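Local coordinates for HD domain protein (Enterococcus faecalis, PDB 4LRL), which probably hydrolyses deoxyribonucleoside triphosphates such as dGTP at a metal site of the HD-domain type and is regulated allosterically by bound nucleotides, at residues V50-I55 with I126-A131; L56-S61 with Y169-R174; A62-L67 with A131-V136. One frame throughout, in Å; residues are numbered along the deposited sequence.

Contact 1 of 3, residues V50-I55 with I126-A131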
loop_
_atom_site.group_PDB
_atom_site.type_symbol
_atom_site.label_atom_id
_atom_site.label_comp_id
_atom_site.label_asym_id
_atom_site.label_seq_id
_atom_site.Cartn_x
_atom_site.Cartn_y
_atom_site.Cartn_z
ATOM N N VAL C 50 -16.412 19.583 -3.539
ATOM C CA VAL C 50 -17.486 20.291 -4.240
ATOM C C VAL C 50 -17.646 21.719 -3.710
ATOM O O VAL C 50 -17.918 21.913 -2.515
ATOM C CB VAL C 50 -18.829 19.526 -4.129
ATOM C CG1 VAL C 50 -19.982 20.323 -4.767
ATOM C CG2 VAL C 50 -18.713 18.139 -4.761
ATOM N N GLN C 51 -17.464 22.701 -4.604
ATOM C CA GLN C 51 -17.618 24.135 -4.288
ATOM C C GLN C 51 -18.816 24.795 -4.967
ATOM O O GLN C 51 -19.341 25.780 -4.458
ATOM C CB GLN C 51 -16.379 24.943 -4.687
ATOM C CG GLN C 51 -15.148 24.703 -3.849
ATOM C CD GLN C 51 -14.176 23.781 -4.544
ATOM O OE1 GLN C 51 -13.335 24.225 -5.330
ATOM N NE2 GLN C 51 -14.290 22.490 -4.269
ATOM N N HIS C 52 -19.218 24.284 -6.128
ATOM C CA HIS C 52 -20.299 24.895 -6.900
ATOM C C HIS C 52 -21.658 24.327 -6.516
ATOM O O HIS C 52 -21.814 23.111 -6.383
ATOM C CB HIS C 52 -20.078 24.690 -8.400
ATOM C CG HIS C 52 -18.835 25.336 -8.926
ATOM N ND1 HIS C 52 -17.606 24.706 -8.923
ATOM C CD2 HIS C 52 -18.633 26.557 -9.480
ATOM C CE1 HIS C 52 -16.700 25.512 -9.451
ATOM N NE2 HIS C 52 -17.297 26.642 -9.795
ATOM N N GLN C 53 -22.637 25.216 -6.360
ATOM C CA GLN C 53 -24.032 24.832 -6.148
ATOM C C GLN C 53 -24.558 23.957 -7.295
ATOM O O GLN C 53 -25.300 23.006 -7.067
ATOM C CB GLN C 53 -24.902 26.088 -5.982
ATOM C CG GLN C 53 -26.332 25.827 -5.528
ATOM C CD GLN C 53 -26.409 25.217 -4.131
ATOM O OE1 GLN C 53 -26.098 25.871 -3.134
ATOM N NE2 GLN C 53 -26.836 23.959 -4.056
ATOM N N VAL C 54 -24.166 24.278 -8.524
ATOM C CA VAL C 54 -24.584 23.517 -9.696
ATOM C C VAL C 54 -24.147 22.047 -9.585
ATOM O O VAL C 54 -24.929 21.138 -9.872
ATOM C CB VAL C 54 -24.038 24.149 -11.003
ATOM C CG1 VAL C 54 -24.251 23.228 -12.199
ATOM C CG2 VAL C 54 -24.688 25.499 -11.251
ATOM N N ILE C 55 -22.900 21.834 -9.157
ATOM C CA ILE C 55 -22.334 20.498 -9.017
ATOM C C ILE C 55 -23.040 19.726 -7.899
ATOM O O ILE C 55 -23.411 18.568 -8.091
ATOM C CB ILE C 55 -20.797 20.548 -8.784
ATOM C CG1 ILE C 55 -20.089 21.262 -9.948
ATOM C CG2 ILE C 55 -20.227 19.142 -8.531
ATOM C CD1 ILE C 55 -20.294 20.636 -11.333
ATOM N N ILE C 126 -18.632 24.060 -17.185
ATOM C CA ILE C 126 -19.075 23.129 -18.222
ATOM C C ILE C 126 -18.240 21.840 -18.244
ATOM O O ILE C 126 -18.765 20.758 -18.520
ATOM C CB ILE C 126 -19.105 23.795 -19.640
ATOM C CG1 ILE C 126 -19.724 22.836 -20.667
ATOM C CG2 ILE C 126 -17.717 24.248 -20.077
ATOM C CD1 ILE C 126 -19.755 23.366 -22.091
ATOM N N THR C 127 -16.948 21.962 -17.949
ATOM C CA THR C 127 -16.056 20.815 -17.953
ATOM C C THR C 127 -16.364 19.896 -16.760
ATOM O O THR C 127 -16.348 18.665 -16.898
ATOM C CB THR C 127 -14.574 21.242 -17.967
ATOM O OG1 THR C 127 -14.347 22.183 -19.029
ATOM C CG2 THR C 127 -13.668 20.045 -18.186
ATOM N N LEU C 128 -16.658 20.498 -15.605
ATOM C CA LEU C 128 -17.008 19.739 -14.407
ATOM C C LEU C 128 -18.350 19.047 -14.592
ATOM O O LEU C 128 -18.523 17.887 -14.206
ATOM C CB LEU C 128 -17.024 20.643 -13.170
ATOM C CG LEU C 128 -15.679 21.226 -12.747
ATOM C CD1 LEU C 128 -15.813 22.205 -11.579
ATOM C CD2 LEU C 128 -14.712 20.104 -12.421
ATOM N N CYS C 129 -19.292 19.758 -15.206
ATOM C CA CYS C 129 -20.602 19.185 -15.488
ATOM C C CYS C 129 -20.487 17.977 -16.415
ATOM O O CYS C 129 -20.984 16.898 -16.092
ATOM C CB CYS C 129 -21.544 20.246 -16.056
ATOM S SG CYS C 129 -22.061 21.440 -14.811
ATOM N N ALA C 130 -19.803 18.149 -17.542
ATOM C CA ALA C 130 -19.560 17.030 -18.466
ATOM C C ALA C 130 -18.839 15.850 -17.811
ATOM O O ALA C 130 -19.152 14.700 -18.112
ATOM C CB ALA C 130 -18.824 17.485 -19.688
ATOM N N ALA C 131 -17.898 16.133 -16.912
ATOM C CA ALA C 131 -17.187 15.080 -16.188
ATOM C C ALA C 131 -18.120 14.282 -15.273
ATOM O O ALA C 131 -18.078 13.058 -15.242
ATOM C CB ALA C 131 -16.054 15.665 -15.387
#
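Helix 124-133 of the HD domain, the helix that leads to its His-Asp metal ligands, packs here against the junction where strand 46-52 gives way to helix 53-60. His52, Val54 and Ile55 of the junction meet Leu128 and Cys129 of the helix. No hydrogen bond crosses between the two segments; aliphatic groups and the thiol carry the contact, with the His52 ring beside Leu128. Ile55 sits between the two helix residues: its terminal CD1 lies 3.8 Å from CB of Leu128 and 4.0 Å from SG of Cys129. CG1 of Ile55 is anti to the carbonyl carbon (chi1 -59°), and a bend at chi2 (-59°) turns CD1 toward helix 124-133. The Ile55 and Leu128 side chains cross at about a right angle. CG1 of Val54 reaches the same sulfur, 3.8 Å from Cys129 SG, so the thiol is touched by two consecutive residues of helix 53-60. Farther along, Leu128 extends CD1 to the imidazole of His52, 4.0 Å from its CE1 and approaching the ring obliquely. His52 is also the N-cap residue of helix 53-60. All five touching residues are buried. Tyr95 of helix 87-108 packs on both Ile55 and Leu128, while Thr127 and Ala130 meet helix 194-200. Strand 33-42 pairs antiparallel with 46-52, and its Arg33 touches His52.

Contact 2 of 3, residues L56-S61 with Y169-R174. With DGT (2'-deoxyguanosine-5'-triphosphate), chain O.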
loop_
_atom_site.group_PDB
_atom_site.type_symbol
_atom_site.label_atom_id
_atom_site.label_comp_id
_atom_site.label_asym_id
_atom_site.label_seq_id
_atom_site.Cartn_x
_atom_site.Cartn_y
_atom_site.Cartn_z
ATOM N N LEU C 56 -23.241 20.372 -6.748
ATOM C CA LEU C 56 -23.940 19.732 -5.641
ATOM C C LEU C 56 -25.346 19.303 -6.057
ATOM O O LEU C 56 -25.777 18.181 -5.758
ATOM C CB LEU C 56 -23.996 20.640 -4.413
ATOM C CG LEU C 56 -24.702 20.019 -3.194
ATOM C CD1 LEU C 56 -23.970 18.783 -2.695
ATOM C CD2 LEU C 56 -24.881 21.019 -2.080
ATOM N N ASP C 57 -26.044 20.199 -6.758
ATOM C CA ASP C 57 -27.388 19.912 -7.262
ATOM C C ASP C 57 -27.394 18.760 -8.266
ATOM O O ASP C 57 -28.302 17.926 -8.255
ATOM C CB ASP C 57 -28.015 21.156 -7.897
ATOM C CG ASP C 57 -28.396 22.213 -6.879
ATOM O OD1 ASP C 57 -28.471 21.905 -5.670
ATOM O OD2 ASP C 57 -28.632 23.361 -7.300
ATOM N N LEU C 58 -26.388 18.717 -9.135
ATOM C CA LEU C 58 -26.301 17.636 -10.115
ATOM C C LEU C 58 -26.090 16.293 -9.425
ATOM O O LEU C 58 -26.747 15.310 -9.776
ATOM C CB LEU C 58 -25.215 17.904 -11.159
ATOM C CG LEU C 58 -25.550 18.929 -12.255
ATOM C CD1 LEU C 58 -24.314 19.205 -13.108
ATOM C CD2 LEU C 58 -26.724 18.495 -13.139
ATOM N N ILE C 59 -25.194 16.266 -8.434
ATOM C CA ILE C 59 -24.931 15.065 -7.642
ATOM C C ILE C 59 -26.201 14.584 -6.962
ATOM O O ILE C 59 -26.492 13.397 -6.942
ATOM C CB ILE C 59 -23.823 15.318 -6.578
ATOM C CG1 ILE C 59 -22.471 15.516 -7.277
ATOM C CG2 ILE C 59 -23.781 14.179 -5.537
ATOM C CD1 ILE C 59 -21.356 16.004 -6.385
ATOM N N ASN C 60 -26.960 15.534 -6.427
ATOM C CA ASN C 60 -28.181 15.251 -5.697
ATOM C C ASN C 60 -29.371 14.898 -6.585
ATOM O O ASN C 60 -30.390 14.413 -6.079
ATOM C CB ASN C 60 -28.531 16.429 -4.781
ATOM C CG ASN C 60 -27.706 16.444 -3.507
ATOM O OD1 ASN C 60 -27.119 15.430 -3.113
ATOM N ND2 ASN C 60 -27.667 17.597 -2.845
ATOM N N SER C 61 -29.235 15.136 -7.893
ATOM C CA SER C 61 -30.330 14.942 -8.853
ATOM C C SER C 61 -30.696 13.461 -9.037
ATOM O O SER C 61 -29.852 12.588 -8.845
ATOM C CB SER C 61 -29.976 15.560 -10.209
ATOM O OG SER C 61 -29.131 14.697 -10.953
ATOM N N TYR C 169 -31.565 18.293 -16.491
ATOM C CA TYR C 169 -31.831 19.378 -17.426
ATOM C C TYR C 169 -32.193 20.656 -16.679
ATOM O O TYR C 169 -31.625 21.719 -16.952
ATOM C CB TYR C 169 -32.973 19.009 -18.381
ATOM C CG TYR C 169 -33.387 20.142 -19.302
ATOM C CD1 TYR C 169 -32.806 20.290 -20.562
ATOM C CD2 TYR C 169 -34.355 21.071 -18.908
ATOM C CE1 TYR C 169 -33.174 21.328 -21.409
ATOM C CE2 TYR C 169 -34.740 22.117 -19.753
ATOM C CZ TYR C 169 -34.141 22.240 -21.000
ATOM O OH TYR C 169 -34.505 23.267 -21.840
ATOM N N GLN C 170 -33.146 20.544 -15.750
ATOM C CA GLN C 170 -33.681 21.706 -15.037
ATOM C C GLN C 170 -32.614 22.455 -14.244
ATOM O O GLN C 170 -32.768 23.638 -13.952
ATOM C CB GLN C 170 -34.845 21.303 -14.130
ATOM C CG GLN C 170 -36.084 20.793 -14.869
ATOM C CD GLN C 170 -36.698 21.831 -15.801
ATOM O OE1 GLN C 170 -36.454 23.033 -15.664
ATOM N NE2 GLN C 170 -37.509 21.369 -16.753
ATOM N N ILE C 171 -31.539 21.749 -13.905
ATOM C CA ILE C 171 -30.381 22.337 -13.244
ATOM C C ILE C 171 -29.487 23.049 -14.271
ATOM O O ILE C 171 -29.094 24.202 -14.085
ATOM C CB ILE C 171 -29.590 21.255 -12.468
ATOM C CG1 ILE C 171 -30.423 20.762 -11.273
ATOM C CG2 ILE C 171 -28.217 21.783 -12.010
ATOM C CD1 ILE C 171 -30.053 19.369 -10.777
ATOM N N LEU C 172 -29.187 22.347 -15.356
ATOM C CA LEU C 172 -28.316 22.860 -16.393
ATOM C C LEU C 172 -28.922 24.052 -17.137
ATOM O O LEU C 172 -28.239 25.037 -17.399
ATOM C CB LEU C 172 -27.937 21.735 -17.364
ATOM C CG LEU C 172 -27.109 20.567 -16.806
ATOM C CD1 LEU C 172 -26.939 19.501 -17.876
ATOM C CD2 LEU C 172 -25.742 20.999 -16.253
ATOM N N ASN C 173 -30.205 23.952 -17.466
ATOM C CA ASN C 173 -30.924 25.020 -18.161
ATOM C C ASN C 173 -31.110 26.247 -17.262
ATOM O O ASN C 173 -31.223 27.366 -17.744
ATOM C CB ASN C 173 -32.265 24.489 -18.670
ATOM C CG ASN C 173 -33.108 25.550 -19.338
ATOM O OD1 ASN C 173 -32.848 25.958 -20.473
ATOM N ND2 ASN C 173 -34.143 25.988 -18.643
ATOM N N ARG C 174 -31.118 26.017 -15.953
ATOM C CA ARG C 174 -31.108 27.083 -14.965
ATOM C C ARG C 174 -29.760 27.816 -14.956
ATOM O O ARG C 174 -29.704 28.991 -14.595
ATOM C CB ARG C 174 -31.432 26.516 -13.583
ATOM C CG ARG C 174 -31.705 27.540 -12.505
ATOM C CD ARG C 174 -31.887 26.860 -11.164
ATOM N NE ARG C 174 -31.709 27.792 -10.052
ATOM C CZ ARG C 174 -31.654 27.426 -8.772
ATOM N NH1 ARG C 174 -31.765 26.146 -8.435
ATOM N NH2 ARG C 174 -31.487 28.343 -7.828
HETATM P PG DGT O . -26.371 19.835 4.163
HETATM O O1G DGT O . -27.762 20.436 4.119
HETATM O O2G DGT O . -25.747 19.583 2.809
HETATM O O3G DGT O . -25.463 20.525 5.163
HETATM O O3B DGT O . -26.627 18.351 4.744
HETATM P PB DGT O . -25.454 17.518 5.471
HETATM O O1B DGT O . -24.115 18.059 5.042
HETATM O O2B DGT O . -25.786 17.434 6.945
HETATM O O3A DGT O . -25.680 16.032 4.871
HETATM P PA DGT O . -25.566 15.646 3.312
HETATM O O1A DGT O . -25.116 16.809 2.484
HETATM O O2A DGT O . -26.825 14.919 2.911
HETATM O "O5'" DGT O . -24.365 14.574 3.347
HETATM C "C5'" DGT O . -23.201 14.807 4.142
HETATM C "C4'" DGT O . -22.165 13.714 3.907
HETATM O "O4'" DGT O . -22.654 12.755 2.970
HETATM C "C3'" DGT O . -20.888 14.293 3.316
HETATM O "O3'" DGT O . -19.762 13.818 4.073
HETATM C "C2'" DGT O . -20.826 13.783 1.885
HETATM C "C1'" DGT O . -21.664 12.516 1.967
HETATM N N9 DGT O . -22.320 12.110 0.697
HETATM C C8 DGT O . -22.079 10.960 0.048
HETATM N N7 DGT O . -22.835 10.846 -1.069
HETATM C C5 DGT O . -23.586 11.951 -1.140
HETATM C C6 DGT O . -24.604 12.469 -2.074
HETATM O O6 DGT O . -24.931 11.797 -3.075
HETATM N N1 DGT O . -25.151 13.663 -1.799
HETATM C C2 DGT O . -24.807 14.393 -0.714
HETATM N N2 DGT O . -25.403 15.587 -0.507
HETATM N N3 DGT O . -23.878 13.972 0.187
HETATM C C4 DGT O . -23.246 12.782 0.024
#
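Helix 53-60, which presents Ile59 and Asn60 to a dGTP pocket, has helix 167-175 of the HD domain packed nearly antiparallel to it, the short axes 9.9 Å apart at 165°. Ile171 carries most of the contact. With its CG1 anti to the carbonyl carbon (chi1 -68°), CG2 lies 3.8 Å from Leu58 CD2, while CD1 rests 3.4 Å from the carbonyl O of Asp57 and also touches CB of Ser61. Deeper in, Leu58 CD1 meets Leu172 CD2 at 3.9 Å, the two side chains crossing at about a right angle. Ser61, the N-cap of the next helix, turns its OG back to Leu58 O (2.7 Å), a carbonyl that also accepts from Ser61 N. Toward the pocket, the single oxygen OD1 of Asn60 accepts from both N1 (3.0 Å) and N2 of the guanine. Asp57 OD2 and Arg174 NH1 are too far apart for a salt bridge; Tyr29 OH hydrogen-bonds Asp57 OD2, and the Tyr29 ring makes a cation-pi contact with Arg174. Aliphatic packing thus joins the helices, with at most a weak pull between Asp57 and Arg174, whereas the paired donors met by Asn60 OD1 are consistent with recognition of guanine.

Contact 3 of 3, residues A62-L67 with A131-V136. With NI (nickel (II) ion), chain N; DGT (2'-deoxyguanosine-5'-triphosphate), chain O.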
loop_
_atom_site.group_PDB
_atom_site.type_symbol
_atom_site.label_atom_id
_atom_site.label_comp_id
_atom_site.label_asym_id
_atom_site.label_seq_id
_atom_site.Cartn_x
_atom_site.Cartn_y
_atom_site.Cartn_z
ATOM N N ALA C 62 -31.945 13.203 -9.434
ATOM C CA ALA C 62 -32.496 11.847 -9.536
ATOM C C ALA C 62 -31.719 10.925 -10.472
ATOM O O ALA C 62 -31.530 9.748 -10.173
ATOM C CB ALA C 62 -33.961 11.903 -9.961
ATOM N N GLU C 63 -31.274 11.477 -11.598
ATOM C CA GLU C 63 -30.621 10.715 -12.650
ATOM C C GLU C 63 -29.187 10.318 -12.289
ATOM O O GLU C 63 -28.687 9.304 -12.767
ATOM C CB GLU C 63 -30.637 11.504 -13.962
ATOM C CG GLU C 63 -32.023 11.731 -14.563
ATOM C CD GLU C 63 -32.776 12.885 -13.911
ATOM O OE1 GLU C 63 -32.127 13.715 -13.233
ATOM O OE2 GLU C 63 -34.019 12.960 -14.078
ATOM N N VAL C 64 -28.525 11.125 -11.464
ATOM C CA VAL C 64 -27.185 10.809 -10.988
ATOM C C VAL C 64 -27.276 9.820 -9.819
ATOM O O VAL C 64 -26.486 8.887 -9.738
ATOM C CB VAL C 64 -26.395 12.082 -10.597
ATOM C CG1 VAL C 64 -25.052 11.737 -9.950
ATOM C CG2 VAL C 64 -26.150 12.953 -11.829
ATOM N N GLN C 65 -28.258 10.012 -8.943
ATOM C CA GLN C 65 -28.437 9.155 -7.778
ATOM C C GLN C 65 -28.653 7.683 -8.124
ATOM O O GLN C 65 -28.225 6.802 -7.372
ATOM C CB GLN C 65 -29.596 9.645 -6.907
ATOM C CG GLN C 65 -29.278 10.912 -6.130
ATOM C CD GLN C 65 -28.135 10.738 -5.141
ATOM O OE1 GLN C 65 -28.143 9.821 -4.320
ATOM N NE2 GLN C 65 -27.161 11.637 -5.202
ATOM N N ARG C 66 -29.312 7.419 -9.252
ATOM C CA ARG C 66 -29.649 6.046 -9.613
ATOM C C ARG C 66 -28.417 5.261 -10.078
ATOM O O ARG C 66 -28.429 4.028 -10.124
ATOM C CB ARG C 66 -30.799 5.996 -10.633
ATOM C CG ARG C 66 -30.500 6.601 -11.979
ATOM C CD ARG C 66 -31.147 5.794 -13.093
ATOM N NE ARG C 66 -30.291 5.845 -14.271
ATOM C CZ ARG C 66 -30.259 4.954 -15.259
ATOM N NH1 ARG C 66 -29.404 5.154 -16.250
ATOM N NH2 ARG C 66 -31.062 3.883 -15.274
ATOM N N LEU C 67 -27.344 5.983 -10.389
ATOM C CA LEU C 67 -26.065 5.354 -10.679
ATOM C C LEU C 67 -25.498 4.588 -9.468
ATOM O O LEU C 67 -24.634 3.745 -9.636
ATOM C CB LEU C 67 -25.062 6.374 -11.231
ATOM C CG LEU C 67 -25.446 7.121 -12.515
ATOM C CD1 LEU C 67 -24.316 8.047 -13.000
ATOM C CD2 LEU C 67 -25.895 6.168 -13.643
ATOM N N ALA C 131 -17.898 16.133 -16.912
ATOM C CA ALA C 131 -17.187 15.080 -16.188
ATOM C C ALA C 131 -18.120 14.282 -15.273
ATOM O O ALA C 131 -18.078 13.058 -15.242
ATOM C CB ALA C 131 -16.054 15.665 -15.387
ATOM N N LEU C 132 -18.973 14.987 -14.538
ATOM C CA LEU C 132 -19.906 14.342 -13.639
ATOM C C LEU C 132 -20.959 13.506 -14.381
ATOM O O LEU C 132 -21.353 12.417 -13.926
ATOM C CB LEU C 132 -20.576 15.388 -12.753
ATOM C CG LEU C 132 -21.462 14.829 -11.638
ATOM C CD1 LEU C 132 -20.632 13.941 -10.686
ATOM C CD2 LEU C 132 -22.142 15.963 -10.904
ATOM N N LEU C 133 -21.403 14.014 -15.524
ATOM C CA LEU C 133 -22.548 13.440 -16.224
ATOM C C LEU C 133 -22.162 12.478 -17.335
ATOM O O LEU C 133 -23.050 11.932 -17.998
ATOM C CB LEU C 133 -23.424 14.558 -16.803
ATOM C CG LEU C 133 -24.088 15.530 -15.826
ATOM C CD1 LEU C 133 -24.667 16.701 -16.595
ATOM C CD2 LEU C 133 -25.155 14.823 -14.985
ATOM N N HIS C 134 -20.860 12.255 -17.536
ATOM C CA HIS C 134 -20.383 11.522 -18.728
ATOM C C HIS C 134 -21.003 10.124 -18.910
ATOM O O HIS C 134 -21.141 9.651 -20.021
ATOM C CB HIS C 134 -18.840 11.464 -18.790
ATOM C CG HIS C 134 -18.229 10.444 -17.870
ATOM N ND1 HIS C 134 -18.285 10.542 -16.492
ATOM C CD2 HIS C 134 -17.550 9.301 -18.137
ATOM C CE1 HIS C 134 -17.673 9.503 -15.953
ATOM N NE2 HIS C 134 -17.219 8.733 -16.927
ATOM N N ASP C 135 -21.392 9.490 -17.813
ATOM C CA ASP C 135 -21.873 8.109 -17.836
ATOM C C ASP C 135 -23.324 7.993 -17.393
ATOM O O ASP C 135 -23.799 6.887 -17.122
ATOM C CB ASP C 135 -21.017 7.244 -16.910
ATOM C CG ASP C 135 -19.717 6.795 -17.549
ATOM O OD1 ASP C 135 -19.564 6.855 -18.797
ATOM O OD2 ASP C 135 -18.832 6.371 -16.779
ATOM N N VAL C 136 -24.024 9.121 -17.318
ATOM C CA VAL C 136 -25.377 9.148 -16.774
ATOM C C VAL C 136 -26.376 8.299 -17.590
ATOM O O VAL C 136 -27.363 7.833 -17.054
ATOM C CB VAL C 136 -25.866 10.613 -16.542
ATOM C CG1 VAL C 136 -26.426 11.229 -17.816
ATOM C CG2 VAL C 136 -26.875 10.672 -15.419
HETATM NI NI NI N . -16.642 6.614 -17.181
HETATM P PG DGT O . -26.371 19.835 4.163
HETATM O O1G DGT O . -27.762 20.436 4.119
HETATM O O2G DGT O . -25.747 19.583 2.809
HETATM O O3G DGT O . -25.463 20.525 5.163
HETATM O O3B DGT O . -26.627 18.351 4.744
HETATM P PB DGT O . -25.454 17.518 5.471
HETATM O O1B DGT O . -24.115 18.059 5.042
HETATM O O2B DGT O . -25.786 17.434 6.945
HETATM O O3A DGT O . -25.680 16.032 4.871
HETATM P PA DGT O . -25.566 15.646 3.312
HETATM O O1A DGT O . -25.116 16.809 2.484
HETATM O O2A DGT O . -26.825 14.919 2.911
HETATM O "O5'" DGT O . -24.365 14.574 3.347
HETATM C "C5'" DGT O . -23.201 14.807 4.142
HETATM C "C4'" DGT O . -22.165 13.714 3.907
HETATM O "O4'" DGT O . -22.654 12.755 2.970
HETATM C "C3'" DGT O . -20.888 14.293 3.316
HETATM O "O3'" DGT O . -19.762 13.818 4.073
HETATM C "C2'" DGT O . -20.826 13.783 1.885
HETATM C "C1'" DGT O . -21.664 12.516 1.967
HETATM N N9 DGT O . -22.320 12.110 0.697
HETATM C C8 DGT O . -22.079 10.960 0.048
HETATM N N7 DGT O . -22.835 10.846 -1.069
HETATM C C5 DGT O . -23.586 11.951 -1.140
HETATM C C6 DGT O . -24.604 12.469 -2.074
HETATM O O6 DGT O . -24.931 11.797 -3.075
HETATM N N1 DGT O . -25.151 13.663 -1.799
HETATM C C2 DGT O . -24.807 14.393 -0.714
HETATM N N2 DGT O . -25.403 15.587 -0.507
HETATM N N3 DGT O . -23.878 13.972 0.187
HETATM C C4 DGT O . -23.246 12.782 0.024
HETATM O O HOH W 1 -16.896 5.796 -19.144
HETATM O O HOH W 2 -16.649 4.200 -17.075
#
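Val136 fills the tight part of this contact, its CG2 methyl set against the backbone of Glu63, 3.5 Å from the carbonyl O. Lying anti to the backbone N, this is the branch turned to Glu63, and it also faces CB of Glu63 and CG2 of Val64. Alongside, Val64 CG2 meets Leu133 CD2 at 3.8 Å, the side chains crossing at about a right angle. Packing is looser where Leu67 CD2 stands 4.1 Å from the carbonyl O of Asp135. Beyond it, Val136 O lies at the edge of the Arg66 guanidinium, near its plane, and accepts a weak hydrogen bond from NH1 (3.5 Å, 160°). Water appears on the metal side: nickel is coordinated by His134 NE2 and Asp135 OD2, each at 2.2 Å, by two waters, and by His90 and Asp207. One water donates to Asp135 OD1. His134 ND1 donates to Ala131 O (2.8 Å), one turn back in the helix, which helps orient the ring with NE2 toward the metal. The chemistry therefore divides: a mostly apolar core joins helix 62-65, whose Gln65 NE2 donates almost straight (169°) to O6 of dGTP, to the turn carrying the His-Asp pair of the nickel site.

The three contacts follow one continuous run, 50-67, as it lies along the HD-domain helices, with centres 9 Å apart for contacts 1 and 2, 10 Å for contacts 2 and 3 and 12 Å for contacts 1 and 3. Contacts 1 and 3 share helix 124-133 and Ala131. Leu58 of contact 2 touches residues of the other two: its CD1 lies 3.6 Å from Cys129 SG, and its CB 3.6 Å from Leu132 CD2. Contacts 2 and 3 both reach the same dGTP, which Arg350 and Lys354 of the second subunit also bind. Contact 1 stands back, with the Ile55 side chain about 10 Å from the nucleotide. Contact 3 supplies two of the four protein ligands of the nickel.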